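Local coordinates for protein glutathione S-transferase (Bombyx mori, PDB 4E8H) that probably transfers glutathione to electrophilic substrates, as a homodimer that binds the tripeptide in its thioredoxin-like domain, at residues 78-83 against 94-99; 100-105 against 148-153; 168-173 against 203-208. All coordinates share one frame; numbering follows the deposited sequence.

Interaction 1 of 3, residues 78-83 against 94-99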
loop_
_atom_site.group_PDB
_atom_site.type_symbol
_atom_site.label_atom_id
_atom_site.label_comp_id
_atom_site.label_asym_id
_atom_site.label_seq_id
_atom_site.Cartn_x
_atom_site.Cartn_y
_atom_site.Cartn_z
ATOM N N LEU B 78 -9.213 11.102 5.643
ATOM C CA LEU B 78 -10.336 11.485 6.497
ATOM C C LEU B 78 -9.866 11.825 7.912
ATOM O O LEU B 78 -10.366 12.773 8.523
ATOM C CB LEU B 78 -11.429 10.407 6.509
ATOM C CG LEU B 78 -12.135 10.065 5.187
ATOM C CD1 LEU B 78 -13.173 8.971 5.397
ATOM C CD2 LEU B 78 -12.773 11.288 4.529
ATOM N N VAL B 79 -8.888 11.073 8.416
ATOM C CA VAL B 79 -8.299 11.388 9.718
ATOM C C VAL B 79 -7.439 12.664 9.670
ATOM O O VAL B 79 -7.610 13.545 10.515
ATOM C CB VAL B 79 -7.513 10.195 10.331
ATOM C CG1 VAL B 79 -7.008 10.546 11.733
ATOM C CG2 VAL B 79 -8.391 8.950 10.396
ATOM N N ASN B 80 -6.541 12.772 8.686
ATOM C CA ASN B 80 -5.684 13.964 8.545
ATOM C C ASN B 80 -6.478 15.262 8.431
ATOM O O ASN B 80 -6.113 16.275 9.031
ATOM C CB ASN B 80 -4.740 13.846 7.338
ATOM C CG ASN B 80 -3.638 12.818 7.540
ATOM O OD1 ASN B 80 -3.290 12.462 8.667
ATOM N ND2 ASN B 80 -3.077 12.339 6.434
ATOM N N ALA B 81 -7.563 15.221 7.662
ATOM C CA ALA B 81 -8.362 16.411 7.393
ATOM C C ALA B 81 -9.473 16.675 8.410
ATOM O O ALA B 81 -9.772 17.836 8.701
ATOM C CB ALA B 81 -8.941 16.354 5.983
ATOM N N TYR B 82 -10.080 15.619 8.950
ATOM C CA TYR B 82 -11.329 15.785 9.704
ATOM C C TYR B 82 -11.414 15.135 11.082
ATOM O O TYR B 82 -12.446 15.245 11.751
ATOM C CB TYR B 82 -12.522 15.344 8.850
ATOM C CG TYR B 82 -12.651 16.112 7.559
ATOM C CD1 TYR B 82 -12.798 17.501 7.563
ATOM C CD2 TYR B 82 -12.626 15.456 6.331
ATOM C CE1 TYR B 82 -12.911 18.216 6.377
ATOM C CE2 TYR B 82 -12.741 16.160 5.140
ATOM C CZ TYR B 82 -12.884 17.539 5.170
ATOM O OH TYR B 82 -12.999 18.240 3.993
ATOM N N GLY B 83 -10.345 14.470 11.510
ATOM C CA GLY B 83 -10.301 13.891 12.849
ATOM C C GLY B 83 -10.413 14.972 13.911
ATOM O O GLY B 83 -9.809 16.039 13.779
ATOM N N ARG B 94 7.008 7.962 14.564
ATOM C CA ARG B 94 7.201 6.539 14.861
ATOM C C ARG B 94 5.875 5.769 14.915
ATOM O O ARG B 94 5.753 4.707 14.301
ATOM C CB ARG B 94 8.057 6.332 16.123
ATOM C CG ARG B 94 9.502 6.812 15.941
ATOM C CD ARG B 94 10.481 6.298 16.996
ATOM N NE ARG B 94 11.860 6.634 16.622
ATOM C CZ ARG B 94 12.952 6.283 17.301
ATOM N NH1 ARG B 94 12.860 5.572 18.419
ATOM N NH2 ARG B 94 14.148 6.646 16.855
ATOM N N GLN B 95 4.886 6.312 15.624
ATOM C CA GLN B 95 3.554 5.705 15.673
ATOM C C GLN B 95 2.870 5.701 14.303
ATOM O O GLN B 95 2.214 4.724 13.940
ATOM C CB GLN B 95 2.674 6.389 16.721
ATOM C CG GLN B 95 2.997 5.987 18.158
ATOM C CD GLN B 95 2.210 6.781 19.189
ATOM O OE1 GLN B 95 1.727 7.880 18.913
ATOM N NE2 GLN B 95 2.085 6.227 20.391
ATOM N N ARG B 96 3.039 6.785 13.546
ATOM C CA ARG B 96 2.511 6.865 12.184
ATOM C C ARG B 96 3.170 5.831 11.268
ATOM O O ARG B 96 2.492 5.203 10.453
ATOM C CB ARG B 96 2.691 8.273 11.614
ATOM C CG ARG B 96 2.075 8.482 10.234
ATOM C CD ARG B 96 2.044 9.952 9.887
ATOM N NE ARG B 96 0.977 10.646 10.606
ATOM C CZ ARG B 96 -0.050 11.257 10.025
ATOM N NH1 ARG B 96 -0.154 11.289 8.701
ATOM N NH2 ARG B 96 -0.969 11.856 10.770
ATOM N N ALA B 97 4.484 5.657 11.415
ATOM C CA ALA B 97 5.254 4.705 10.607
ATOM C C ALA B 97 4.795 3.256 10.779
ATOM O O ALA B 97 4.691 2.517 9.798
ATOM C CB ALA B 97 6.742 4.828 10.907
ATOM N N ILE B 98 4.532 2.859 12.025
ATOM C CA ILE B 98 4.029 1.515 12.329
ATOM C C ILE B 98 2.673 1.285 11.653
ATOM O O ILE B 98 2.453 0.242 11.033
ATOM C CB ILE B 98 3.939 1.259 13.861
ATOM C CG1 ILE B 98 5.323 1.400 14.510
ATOM C CG2 ILE B 98 3.354 -0.126 14.150
ATOM C CD1 ILE B 98 5.304 1.467 16.038
ATOM N N ILE B 99 1.782 2.270 11.764
ATOM C CA ILE B 99 0.480 2.211 11.100
ATOM C C ILE B 99 0.664 2.076 9.591
ATOM O O ILE B 99 -0.002 1.256 8.957
ATOM C CB ILE B 99 -0.400 3.439 11.431
ATOM C CG1 ILE B 99 -0.692 3.490 12.931
ATOM C CG2 ILE B 99 -1.718 3.393 10.652
ATOM C CD1 ILE B 99 -1.126 4.845 13.420
#
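N80, near the end of helix 71-82, and R96, near the start of helix 93-124, carry this contact alone. The amide oxygen of N80 receives a forked pair of bonds from the guanidinium: R96 NH2 donates to N80 OD1 at 3.2 Å, and R96 NH1 adds a weak bond to the same N80 OD1 at 3.3 Å. The oxygen comes in at the guanidinium edge, and the amide and guanidinium planes are nearly parallel, 11° apart. Asparagine suits its place because its short neutral amide offers one oxygen that can take two N-H groups at once. The backbones stay far apart, with 11.4 Å between N80 CA and R96 CA, so a long side chain is needed to span the gap. Arginine has that reach: CG stands anti to the backbone N (chi1 -176°), which sends the chain outward, and a bend at chi3 turns its end. R96 NE is held separately by the carbonyl of P90, and Y89 packs against both side chains. R96 of the second subunit brings its own NH1 close to this one, and N80 of that subunit also packs on R96. The pair thus bridges the thioredoxin-like and all-helical domains, at the dimer interface, in the two-domain glutathione transferase fold.

Interaction 2 of 3, residues 100-105 against 148-153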
loop_
_atom_site.group_PDB
_atom_site.type_symbol
_atom_site.label_atom_id
_atom_site.label_comp_id
_atom_site.label_asym_id
_atom_site.label_seq_id
_atom_site.Cartn_x
_atom_site.Cartn_y
_atom_site.Cartn_z
ATOM N N ASP B 100 1.581 2.861 9.024
ATOM C CA ASP B 100 1.834 2.810 7.585
ATOM C C ASP B 100 2.339 1.451 7.117
ATOM O O ASP B 100 1.937 0.980 6.051
ATOM C CB ASP B 100 2.769 3.940 7.138
ATOM C CG ASP B 100 2.068 5.288 7.095
ATOM O OD1 ASP B 100 0.825 5.320 6.938
ATOM O OD2 ASP B 100 2.758 6.322 7.224
ATOM N N GLN B 101 3.199 0.819 7.917
ATOM C CA GLN B 101 3.663 -0.535 7.614
ATOM C C GLN B 101 2.510 -1.544 7.643
ATOM O O GLN B 101 2.432 -2.419 6.778
ATOM C CB GLN B 101 4.802 -0.962 8.550
ATOM C CG GLN B 101 5.290 -2.402 8.347
ATOM C CD GLN B 101 4.507 -3.411 9.172
ATOM O OE1 GLN B 101 4.234 -3.184 10.351
ATOM N NE2 GLN B 101 4.148 -4.534 8.557
ATOM N N ARG B 102 1.626 -1.419 8.633
ATOM C CA ARG B 102 0.473 -2.313 8.748
ATOM C C ARG B 102 -0.492 -2.131 7.572
ATOM O O ARG B 102 -1.060 -3.107 7.079
ATOM C CB ARG B 102 -0.254 -2.130 10.088
ATOM C CG ARG B 102 0.608 -2.350 11.342
ATOM C CD ARG B 102 1.112 -3.789 11.484
ATOM N NE ARG B 102 1.485 -4.095 12.865
ATOM C CZ ARG B 102 2.704 -4.432 13.282
ATOM N NH1 ARG B 102 3.715 -4.538 12.430
ATOM N NH2 ARG B 102 2.905 -4.683 14.569
ATOM N N LEU B 103 -0.656 -0.885 7.121
ATOM C CA LEU B 103 -1.477 -0.579 5.945
ATOM C C LEU B 103 -0.887 -1.161 4.657
ATOM O O LEU B 103 -1.622 -1.703 3.829
ATOM C CB LEU B 103 -1.705 0.933 5.807
ATOM C CG LEU B 103 -2.662 1.595 6.807
ATOM C CD1 LEU B 103 -2.543 3.114 6.750
ATOM C CD2 LEU B 103 -4.108 1.160 6.580
ATOM N N ASN B 104 0.432 -1.046 4.499
ATOM C CA ASN B 104 1.146 -1.686 3.392
ATOM C C ASN B 104 1.122 -3.215 3.497
ATOM O O ASN B 104 1.012 -3.909 2.481
ATOM C CB ASN B 104 2.584 -1.165 3.281
ATOM C CG ASN B 104 2.676 0.177 2.559
ATOM O OD1 ASN B 104 3.439 0.326 1.604
ATOM N ND2 ASN B 104 1.898 1.156 3.012
ATOM N N PHE B 105 1.217 -3.732 4.724
ATOM C CA PHE B 105 1.022 -5.162 4.984
ATOM C C PHE B 105 -0.357 -5.598 4.499
ATOM O O PHE B 105 -0.484 -6.592 3.787
ATOM C CB PHE B 105 1.186 -5.473 6.480
ATOM C CG PHE B 105 0.812 -6.887 6.863
ATOM C CD1 PHE B 105 1.681 -7.947 6.618
ATOM C CD2 PHE B 105 -0.406 -7.151 7.487
ATOM C CE1 PHE B 105 1.337 -9.251 6.978
ATOM C CE2 PHE B 105 -0.758 -8.452 7.851
ATOM C CZ PHE B 105 0.114 -9.503 7.596
ATOM N N ASP B 148 1.300 -9.930 19.151
ATOM C CA ASP B 148 1.962 -10.384 20.378
ATOM C C ASP B 148 2.275 -9.194 21.285
ATOM O O ASP B 148 3.163 -8.389 20.985
ATOM C CB ASP B 148 3.244 -11.166 20.064
ATOM C CG ASP B 148 3.991 -11.598 21.319
ATOM O OD1 ASP B 148 3.541 -12.555 21.985
ATOM O OD2 ASP B 148 5.035 -10.986 21.634
ATOM N N GLY B 149 1.526 -9.081 22.379
ATOM C CA GLY B 149 1.767 -8.048 23.387
ATOM C C GLY B 149 1.243 -6.659 23.059
ATOM O O GLY B 149 1.645 -5.677 23.688
ATOM N N ARG B 150 0.361 -6.576 22.066
ATOM C CA ARG B 150 -0.351 -5.343 21.734
ATOM C C ARG B 150 -1.825 -5.677 21.628
ATOM O O ARG B 150 -2.178 -6.732 21.092
ATOM C CB ARG B 150 0.072 -4.788 20.379
ATOM C CG ARG B 150 1.543 -4.762 20.100
ATOM C CD ARG B 150 1.767 -4.263 18.694
ATOM N NE ARG B 150 3.137 -3.801 18.534
ATOM C CZ ARG B 150 4.158 -4.575 18.180
ATOM N NH1 ARG B 150 3.977 -5.867 17.931
ATOM N NH2 ARG B 150 5.370 -4.050 18.072
ATOM N N PRO B 151 -2.698 -4.784 22.122
ATOM C CA PRO B 151 -4.129 -5.025 21.967
ATOM C C PRO B 151 -4.632 -4.724 20.550
ATOM O O PRO B 151 -5.673 -5.243 20.147
ATOM C CB PRO B 151 -4.759 -4.065 22.977
ATOM C CG PRO B 151 -3.773 -2.967 23.123
ATOM C CD PRO B 151 -2.419 -3.584 22.934
ATOM N N PHE B 152 -3.900 -3.889 19.815
ATOM C CA PHE B 152 -4.262 -3.530 18.443
ATOM C C PHE B 152 -3.042 -3.644 17.531
ATOM O O PHE B 152 -1.915 -3.729 18.021
ATOM C CB PHE B 152 -4.892 -2.133 18.400
ATOM C CG PHE B 152 -6.202 -2.047 19.137
ATOM C CD1 PHE B 152 -7.368 -2.555 18.568
ATOM C CD2 PHE B 152 -6.269 -1.481 20.407
ATOM C CE1 PHE B 152 -8.581 -2.492 19.247
ATOM C CE2 PHE B 152 -7.482 -1.411 21.095
ATOM C CZ PHE B 152 -8.639 -1.918 20.512
ATOM N N VAL B 153 -3.261 -3.655 16.217
ATOM C CA VAL B 153 -2.183 -3.988 15.272
ATOM C C VAL B 153 -0.957 -3.071 15.346
ATOM O O VAL B 153 0.165 -3.525 15.128
ATOM C CB VAL B 153 -2.673 -4.127 13.797
ATOM C CG1 VAL B 153 -3.655 -5.287 13.663
ATOM C CG2 VAL B 153 -3.284 -2.825 13.280
#
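R102, on helix 93-124, reaches the loop residue V153 through hydrogen bonds to its backbone carbonyl. R102 NE donates to V153 O at 2.7 Å, with an N-H...O angle of 151°, while R102 NH2 adds a weak bond to V153 O at 3.0 Å. The oxygen sits in the guanidinium plane at its edge, but relative to the V153 carbonyl the NE donor stands well above the plane, away from the lone-pair directions. A bend at chi2 (-65°) turns the arginine chain across to the loop. On the third nitrogen, R102 NH1 meets Q101 OE1, the amide of the preceding residue, although that bond is so short that its length is doubtful.

Charge is the second theme. R102 NH2 lies 3.7 Å from R150 NH1, and the two guanidinium planes are almost perpendicular, so an edge of R102 is presented to one face of R150. Two like charges this close would be expected to repel, but each has its own partners: R150 NH1 donates to the carbonyl of F146, and R102 makes a cation-pi contact with the F146 ring. Arginine suits position 102 because one buried side chain can serve the V153 carbonyl with its N-H groups while its cation meets that ring.

The remaining contact is van der Waals: V153 CB lies 4.3 Å from R102 NE. The branched, nonpolar valine side chain suits the buried ground among L143, L147, A161 and W188.

V153 is gripped from its other end too, since its N-H bonds to D162 in the first turn of helix 160-174. An arginine on the long helix and an aspartate at the next helix start together fix the loop that leads into helix 160-174, within the helical C-terminal domain of the glutathione transferase fold.

Interaction 3 of 3, residues 168-173 against 203-208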
loop_
_atom_site.group_PDB
_atom_site.type_symbol
_atom_site.label_atom_id
_atom_site.label_comp_id
_atom_site.label_asym_id
_atom_site.label_seq_id
_atom_site.Cartn_x
_atom_site.Cartn_y
_atom_site.Cartn_z
ATOM N N THR B 168 -11.149 -8.075 6.335
ATOM C CA THR B 168 -10.668 -9.363 5.841
ATOM C C THR B 168 -10.969 -10.495 6.818
ATOM O O THR B 168 -11.367 -11.592 6.411
ATOM C CB THR B 168 -9.156 -9.291 5.523
ATOM O OG1 THR B 168 -8.960 -8.443 4.387
ATOM C CG2 THR B 168 -8.576 -10.670 5.213
ATOM N N ILE B 169 -10.780 -10.219 8.103
ATOM C CA ILE B 169 -11.047 -11.198 9.148
ATOM C C ILE B 169 -12.553 -11.452 9.247
ATOM O O ILE B 169 -12.977 -12.596 9.436
ATOM C CB ILE B 169 -10.416 -10.776 10.506
ATOM C CG1 ILE B 169 -8.899 -10.549 10.354
ATOM C CG2 ILE B 169 -10.700 -11.805 11.600
ATOM C CD1 ILE B 169 -8.110 -11.728 9.758
ATOM N N THR B 170 -13.352 -10.396 9.088
ATOM C CA THR B 170 -14.807 -10.539 9.015
ATOM C C THR B 170 -15.214 -11.431 7.836
ATOM O O THR B 170 -16.058 -12.317 7.995
ATOM C CB THR B 170 -15.525 -9.169 8.932
ATOM O OG1 THR B 170 -15.186 -8.378 10.079
ATOM C CG2 THR B 170 -17.046 -9.344 8.891
ATOM N N ASN B 171 -14.609 -11.210 6.668
ATOM C CA ASN B 171 -14.925 -12.017 5.489
ATOM C C ASN B 171 -14.627 -13.503 5.675
ATOM O O ASN B 171 -15.491 -14.343 5.419
ATOM C CB ASN B 171 -14.220 -11.484 4.240
ATOM C CG ASN B 171 -14.864 -10.223 3.695
ATOM O OD1 ASN B 171 -16.074 -10.023 3.809
ATOM N ND2 ASN B 171 -14.053 -9.366 3.092
ATOM N N ILE B 172 -13.418 -13.822 6.134
ATOM C CA ILE B 172 -13.021 -15.223 6.313
ATOM C C ILE B 172 -13.858 -15.930 7.386
ATOM O O ILE B 172 -14.148 -17.122 7.265
ATOM C CB ILE B 172 -11.486 -15.408 6.518
ATOM C CG1 ILE B 172 -11.014 -14.835 7.864
ATOM C CG2 ILE B 172 -10.713 -14.803 5.336
ATOM C CD1 ILE B 172 -9.591 -15.240 8.253
ATOM N N ASP B 173 -14.253 -15.185 8.418
ATOM C CA ASP B 173 -15.174 -15.692 9.430
ATOM C C ASP B 173 -16.501 -16.100 8.779
ATOM O O ASP B 173 -16.988 -17.214 8.999
ATOM C CB ASP B 173 -15.396 -14.645 10.526
ATOM C CG ASP B 173 -16.317 -15.134 11.628
ATOM O OD1 ASP B 173 -15.976 -16.129 12.304
ATOM O OD2 ASP B 173 -17.382 -14.511 11.824
ATOM N N GLU B 203 -24.077 -3.318 10.387
ATOM C CA GLU B 203 -24.737 -2.821 9.182
ATOM C C GLU B 203 -23.779 -2.663 7.996
ATOM O O GLU B 203 -24.204 -2.759 6.843
ATOM C CB GLU B 203 -25.512 -1.525 9.459
ATOM C CG GLU B 203 -24.666 -0.358 9.938
ATOM C CD GLU B 203 -25.502 0.782 10.486
ATOM O OE1 GLU B 203 -25.631 0.881 11.724
ATOM O OE2 GLU B 203 -26.031 1.579 9.682
ATOM N N ILE B 204 -22.497 -2.436 8.277
ATOM C CA ILE B 204 -21.495 -2.288 7.217
ATOM C C ILE B 204 -20.739 -3.592 6.946
ATOM O O ILE B 204 -20.825 -4.144 5.845
ATOM C CB ILE B 204 -20.490 -1.131 7.511
ATOM C CG1 ILE B 204 -21.225 0.212 7.621
ATOM C CG2 ILE B 204 -19.402 -1.062 6.431
ATOM C CD1 ILE B 204 -20.436 1.301 8.339
ATOM N N ASP B 205 -20.011 -4.082 7.949
ATOM C CA ASP B 205 -19.056 -5.174 7.749
ATOM C C ASP B 205 -19.698 -6.559 7.717
ATOM O O ASP B 205 -19.440 -7.341 6.801
ATOM C CB ASP B 205 -17.932 -5.124 8.791
ATOM C CG ASP B 205 -16.603 -5.623 8.243
ATOM O OD1 ASP B 205 -16.455 -5.703 7.005
ATOM O OD2 ASP B 205 -15.698 -5.920 9.051
ATOM N N VAL B 206 -20.521 -6.858 8.722
ATOM C CA VAL B 206 -21.212 -8.145 8.804
ATOM C C VAL B 206 -22.161 -8.329 7.615
ATOM O O VAL B 206 -22.173 -9.391 6.989
ATOM C CB VAL B 206 -21.958 -8.321 10.158
ATOM C CG1 VAL B 206 -22.791 -9.599 10.170
ATOM C CG2 VAL B 206 -20.970 -8.334 11.311
ATOM N N THR B 207 -22.932 -7.287 7.302
ATOM C CA THR B 207 -23.848 -7.296 6.159
ATOM C C THR B 207 -23.097 -7.507 4.840
ATOM O O THR B 207 -23.510 -8.324 4.015
ATOM C CB THR B 207 -24.707 -6.005 6.104
ATOM O OG1 THR B 207 -25.437 -5.861 7.329
ATOM C CG2 THR B 207 -25.700 -6.043 4.942
ATOM N N GLY B 208 -21.992 -6.784 4.660
ATOM C CA GLY B 208 -21.167 -6.904 3.457
ATOM C C GLY B 208 -20.581 -8.293 3.276
ATOM O O GLY B 208 -20.612 -8.848 2.175
#
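With chi1 at -59°, T170 sets its hydroxyl beside its own backbone N and its methyl anti to that N, and both branches face D205. The aspartate has a chi1 of -147°, off the usual staggered values, and this swings its carboxylate over to meet the threonine. T170 OG1 and D205 OD2 lie 2.7 Å apart, at hydrogen-bonding distance, and the side chains approach from opposite directions. T170 CB is also close, 3.3 Å from D205 OD2. The hydroxyl has two further partners, the carbonyl of V166 one turn back and the hydroxyl of Y201. Threonine suits this close approach, its small side chain offering a polar and a nonpolar branch: T170 CG2 rests 3.8 Å from D205 O and 4.3 Å from V206 N. The helices come close here, with T170 CA 6.8 Å from V206 CA, at a wider pi-type turn spanning 203-206. The other carboxylate oxygen, D205 OD1, forms a salt bridge with R19, which also donates to N171. Helix 160-174 sets T168, N171 and I172 against tyrosines of helix 93-124, while helix 201-213 packs against both helix 160-174 and helix 16-27 of the thioredoxin-like domain, with R19 linking the two.

From the N terminus, the chain completes the thioredoxin-like sheet and helix 71-82 before interaction 1 closes the short linker, ten residues long, that leads into helix 93-124. Interaction 2 opens directly afterwards on the same helix and closes a longer loop of 42 residues, made up mostly of the remainder of helix 93-124 and helix 130-146. Interaction 3 then begins on helix 160-174 and returns from helix 201-213, enclosing helix 183-196. All three run in series, neither nesting nor crossing. The first joins the two domains, and the others tie the helical domain together internally. Interactions 1 and 2 border the second subunit; interaction 3 lies on the other side of the chain's centre from interaction 1, their centres about 24 Å apart.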